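Local coordinates for Aac(6')-Ih protein (PDB 4E8O) that probably transfers an acetyl group from acetyl coenzyme A to the 6'-amino group of aminoglycoside antibiotics, a GNAT-type reaction that confers resistance, at residues Y85-L99 and A125-A137. Residues are numbered along the deposited sequence; the frame is centred on the assembly and turned at random.
Sequences YEYVNGTQTSPVAFL and AKQFACTEFASDA
Glu132 leaves its strand with CG beside the backbone N (chi1 -73°), and its extended chain carries the carboxylate into the loop at Thr91-Thr93. There OE1 accepts from Gln92 N on its syn lone pair, 3.0 Å away and fairly straight at 160°, and takes a weak, more bent bond from Thr93 N. Thr93 OG1 lies 2.9 Å from OE1, and a water joins this hydroxyl to Pro95 O and Thr131 N. One carboxylate oxygen gathers two successive loop amides, an example of a carboxylate capturing a loop backbone; OE2 makes a long, weak ion pair with Lys163 of the second subunit.

Beyond the carboxylate the backbones pair as parallel strands: Ala97 N donates to Glu132 O, Ala134 N to Ala97 O, and Leu99 N to Ala134 O at 2.9 Å. Phe98, with CG anti to its own N (chi1 -173°), turns one ring face to Ser135 CA, 4.2 Å from the ring centroid, a CH-pi contact. On the other sheet face, Ala97 CB touches Ala125 CB at 3.6 Å and Phe133 CD1 at 3.7 Å, while the edge of the Phe133 ring reaches the Phe98-Leu99 peptide.

Ser135 OG hydrogen-bonds His148 NE2 of helix 142-150. The pairing closes the beta-alpha-beta crossover of the GNAT fold (strand 96-104, helix 113-127, strand 132-138), whose helix ends in a Schellman motif at Ala129; as in other GNAT enzymes, the two strands probably splay apart further along to admit acetyl coenzyme A. Phe133 packs on that helix, strand 75-84 flanks strand 96-104, and strand 132-138 pairs antiparallel with the second subunit.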
# COMPACT_ATOMS: atom_id res chain seq x y z
N TYR B 85 0.40 -8.56 -3.78
CA TYR B 85 1.64 -8.90 -4.47
C TYR B 85 2.54 -7.69 -4.66
O TYR B 85 3.70 -7.82 -5.03
CB TYR B 85 1.35 -9.59 -5.80
CG TYR B 85 0.88 -11.01 -5.62
CD1 TYR B 85 1.77 -12.07 -5.66
CD2 TYR B 85 -0.46 -11.29 -5.37
CE1 TYR B 85 1.35 -13.37 -5.48
CE2 TYR B 85 -0.89 -12.59 -5.18
CZ TYR B 85 0.02 -13.62 -5.24
OH TYR B 85 -0.41 -14.92 -5.06
N GLU B 86 2.00 -6.51 -4.38
CA GLU B 86 2.78 -5.28 -4.43
C GLU B 86 3.23 -4.93 -3.02
O GLU B 86 2.61 -5.36 -2.04
CB GLU B 86 1.96 -4.16 -5.06
CG GLU B 86 1.67 -4.39 -6.55
CD GLU B 86 0.74 -3.35 -7.13
OE1 GLU B 86 0.16 -2.57 -6.34
OE2 GLU B 86 0.58 -3.31 -8.37
N TYR B 87 4.31 -4.15 -2.90
CA TYR B 87 4.91 -3.87 -1.60
C TYR B 87 3.96 -3.26 -0.57
O TYR B 87 3.40 -2.18 -0.80
CB TYR B 87 6.15 -2.98 -1.74
CG TYR B 87 6.74 -2.62 -0.39
CD1 TYR B 87 7.43 -3.57 0.35
CD2 TYR B 87 6.58 -1.35 0.15
CE1 TYR B 87 7.96 -3.26 1.59
CE2 TYR B 87 7.11 -1.04 1.39
CZ TYR B 87 7.79 -2.00 2.10
OH TYR B 87 8.32 -1.69 3.33
N VAL B 88 3.79 -3.95 0.56
CA VAL B 88 3.03 -3.39 1.68
C VAL B 88 4.00 -2.89 2.75
O VAL B 88 4.89 -3.64 3.17
CB VAL B 88 2.07 -4.42 2.32
CG1 VAL B 88 1.38 -3.82 3.53
CG2 VAL B 88 1.02 -4.90 1.31
N ASN B 89 3.83 -1.64 3.17
CA ASN B 89 4.68 -1.04 4.20
C ASN B 89 4.85 -1.92 5.44
O ASN B 89 3.88 -2.50 5.95
CB ASN B 89 4.15 0.34 4.59
CG ASN B 89 4.38 1.38 3.51
OD1 ASN B 89 3.43 1.95 2.96
ND2 ASN B 89 5.64 1.65 3.20
N GLY B 90 6.09 -2.03 5.92
CA GLY B 90 6.37 -2.78 7.13
C GLY B 90 6.70 -4.24 6.92
O GLY B 90 7.11 -4.92 7.86
N THR B 91 6.53 -4.73 5.69
CA THR B 91 6.76 -6.14 5.37
C THR B 91 8.13 -6.36 4.72
O THR B 91 8.76 -5.41 4.25
CB THR B 91 5.63 -6.69 4.45
OG1 THR B 91 5.62 -5.98 3.21
CG2 THR B 91 4.28 -6.54 5.13
N GLN B 92 8.59 -7.61 4.72
CA GLN B 92 9.89 -7.96 4.14
C GLN B 92 9.76 -9.12 3.17
O GLN B 92 10.76 -9.64 2.66
CB GLN B 92 10.89 -8.34 5.24
CG GLN B 92 11.66 -7.16 5.82
CD GLN B 92 11.45 -7.02 7.32
OE1 GLN B 92 11.05 -5.96 7.80
NE2 GLN B 92 11.74 -8.09 8.06
N THR B 93 8.52 -9.55 2.92
CA THR B 93 8.25 -10.64 2.00
C THR B 93 7.13 -10.25 1.06
O THR B 93 6.45 -9.24 1.28
CB THR B 93 7.85 -11.94 2.74
OG1 THR B 93 6.59 -11.74 3.40
CG2 THR B 93 8.90 -12.33 3.77
N SER B 94 6.94 -11.04 0.02
CA SER B 94 5.83 -10.85 -0.91
C SER B 94 5.59 -12.18 -1.60
O SER B 94 6.55 -12.84 -1.99
CB SER B 94 6.17 -9.76 -1.93
OG SER B 94 5.13 -9.62 -2.88
N PRO B 95 4.32 -12.59 -1.74
CA PRO B 95 3.12 -11.84 -1.32
C PRO B 95 2.89 -11.86 0.20
O PRO B 95 3.59 -12.59 0.91
CB PRO B 95 1.99 -12.58 -2.03
CG PRO B 95 2.48 -13.99 -2.16
CD PRO B 95 3.97 -13.88 -2.35
N VAL B 96 1.95 -11.06 0.67
CA VAL B 96 1.55 -11.04 2.08
C VAL B 96 0.03 -11.02 2.17
O VAL B 96 -0.65 -10.56 1.25
CB VAL B 96 2.10 -9.79 2.82
CG1 VAL B 96 3.61 -9.77 2.82
CG2 VAL B 96 1.54 -8.51 2.20
N ALA B 97 -0.52 -11.52 3.28
CA ALA B 97 -1.95 -11.38 3.52
C ALA B 97 -2.18 -9.97 4.02
O ALA B 97 -1.28 -9.36 4.59
CB ALA B 97 -2.42 -12.39 4.54
N PHE B 98 -3.38 -9.43 3.81
CA PHE B 98 -3.66 -8.08 4.29
C PHE B 98 -5.09 -7.99 4.82
O PHE B 98 -6.02 -8.43 4.15
CB PHE B 98 -3.42 -7.05 3.18
CG PHE B 98 -3.53 -5.62 3.64
CD1 PHE B 98 -2.41 -4.91 4.05
CD2 PHE B 98 -4.75 -4.96 3.63
CE1 PHE B 98 -2.51 -3.59 4.47
CE2 PHE B 98 -4.86 -3.64 4.04
CZ PHE B 98 -3.74 -2.96 4.46
N LEU B 99 -5.24 -7.42 6.01
CA LEU B 99 -6.55 -7.27 6.63
C LEU B 99 -7.24 -6.03 6.08
O LEU B 99 -6.81 -4.90 6.34
CB LEU B 99 -6.42 -7.15 8.16
CG LEU B 99 -7.75 -7.18 8.92
CD1 LEU B 99 -8.42 -8.52 8.71
CD2 LEU B 99 -7.55 -6.91 10.41
N ALA B 125 -4.10 -17.81 4.20
CA ALA B 125 -2.92 -17.12 3.68
C ALA B 125 -1.73 -18.06 3.52
O ALA B 125 -0.90 -17.87 2.63
CB ALA B 125 -2.56 -15.95 4.58
N LYS B 126 -1.65 -19.07 4.38
CA LYS B 126 -0.59 -20.07 4.31
C LYS B 126 -0.63 -20.83 2.99
O LYS B 126 0.41 -21.24 2.47
CB LYS B 126 -0.72 -21.07 5.47
CG LYS B 126 0.23 -20.82 6.62
CD LYS B 126 -0.34 -21.36 7.92
CE LYS B 126 0.70 -21.36 9.04
NZ LYS B 126 0.08 -21.07 10.37
N GLN B 127 -1.83 -21.01 2.45
CA GLN B 127 -2.00 -21.68 1.16
C GLN B 127 -1.35 -20.88 0.05
O GLN B 127 -0.87 -21.44 -0.93
CB GLN B 127 -3.49 -21.87 0.85
CG GLN B 127 -4.18 -23.00 1.59
CD GLN B 127 -5.37 -23.53 0.82
OE1 GLN B 127 -5.71 -23.02 -0.25
NE2 GLN B 127 -6.00 -24.58 1.35
N PHE B 128 -1.33 -19.56 0.21
CA PHE B 128 -0.77 -18.67 -0.79
C PHE B 128 0.74 -18.46 -0.60
O PHE B 128 1.32 -17.56 -1.20
CB PHE B 128 -1.50 -17.32 -0.78
CG PHE B 128 -2.79 -17.32 -1.55
CD1 PHE B 128 -2.79 -17.05 -2.91
CD2 PHE B 128 -4.00 -17.57 -0.92
CE1 PHE B 128 -3.97 -17.04 -3.64
CE2 PHE B 128 -5.19 -17.56 -1.64
CZ PHE B 128 -5.17 -17.30 -3.00
N ALA B 129 1.35 -19.30 0.24
CA ALA B 129 2.77 -19.19 0.57
C ALA B 129 3.14 -17.84 1.18
O ALA B 129 4.22 -17.31 0.94
CB ALA B 129 3.64 -19.50 -0.65
N CYS B 130 2.23 -17.30 1.99
CA CYS B 130 2.49 -16.09 2.76
C CYS B 130 3.03 -16.46 4.14
O CYS B 130 2.64 -17.47 4.72
CB CYS B 130 1.20 -15.28 2.94
SG CYS B 130 0.49 -14.62 1.43
N THR B 131 3.93 -15.62 4.66
CA THR B 131 4.46 -15.79 6.00
C THR B 131 4.21 -14.53 6.82
O THR B 131 4.51 -14.49 8.02
CB THR B 131 5.96 -16.06 5.99
OG1 THR B 131 6.65 -14.92 5.46
CG2 THR B 131 6.28 -17.28 5.13
N GLU B 132 3.67 -13.50 6.18
CA GLU B 132 3.35 -12.26 6.86
C GLU B 132 1.89 -11.86 6.64
O GLU B 132 1.32 -12.10 5.57
CB GLU B 132 4.30 -11.13 6.42
CG GLU B 132 5.72 -11.26 6.96
CD GLU B 132 6.62 -10.13 6.53
OE1 GLU B 132 6.50 -9.68 5.37
OE2 GLU B 132 7.47 -9.68 7.34
N PHE B 133 1.29 -11.27 7.68
CA PHE B 133 -0.10 -10.84 7.69
C PHE B 133 -0.07 -9.40 8.16
O PHE B 133 0.25 -9.12 9.32
CB PHE B 133 -0.90 -11.72 8.67
CG PHE B 133 -2.39 -11.51 8.63
CD1 PHE B 133 -2.99 -10.64 7.74
CD2 PHE B 133 -3.21 -12.21 9.52
CE1 PHE B 133 -4.36 -10.46 7.73
CE2 PHE B 133 -4.59 -12.04 9.51
CZ PHE B 133 -5.16 -11.16 8.61
N ALA B 134 -0.39 -8.47 7.26
CA ALA B 134 -0.29 -7.05 7.55
C ALA B 134 -1.67 -6.42 7.59
O ALA B 134 -2.66 -7.03 7.18
CB ALA B 134 0.58 -6.34 6.52
N SER B 135 -1.73 -5.18 8.09
CA SER B 135 -2.98 -4.44 8.20
C SER B 135 -2.60 -2.98 8.37
O SER B 135 -1.41 -2.66 8.45
CB SER B 135 -3.79 -4.93 9.40
OG SER B 135 -5.05 -4.28 9.49
N ASP B 136 -3.59 -2.10 8.41
CA ASP B 136 -3.31 -0.70 8.70
C ASP B 136 -4.51 -0.04 9.36
O ASP B 136 -5.59 -0.63 9.43
CB ASP B 136 -2.87 0.07 7.43
CG ASP B 136 -3.98 0.22 6.41
OD1 ASP B 136 -5.08 -0.35 6.60
OD2 ASP B 136 -3.77 0.91 5.40
N ALA B 137 -4.32 1.18 9.85
CA ALA B 137 -5.38 1.90 10.53
C ALA B 137 -5.08 3.38 10.43
O ALA B 137 -3.91 3.77 10.38
CB ALA B 137 -5.45 1.49 11.97
O HOH W 1 4.48 -13.05 3.41
O HOH W 2 5.50 -15.17 0.76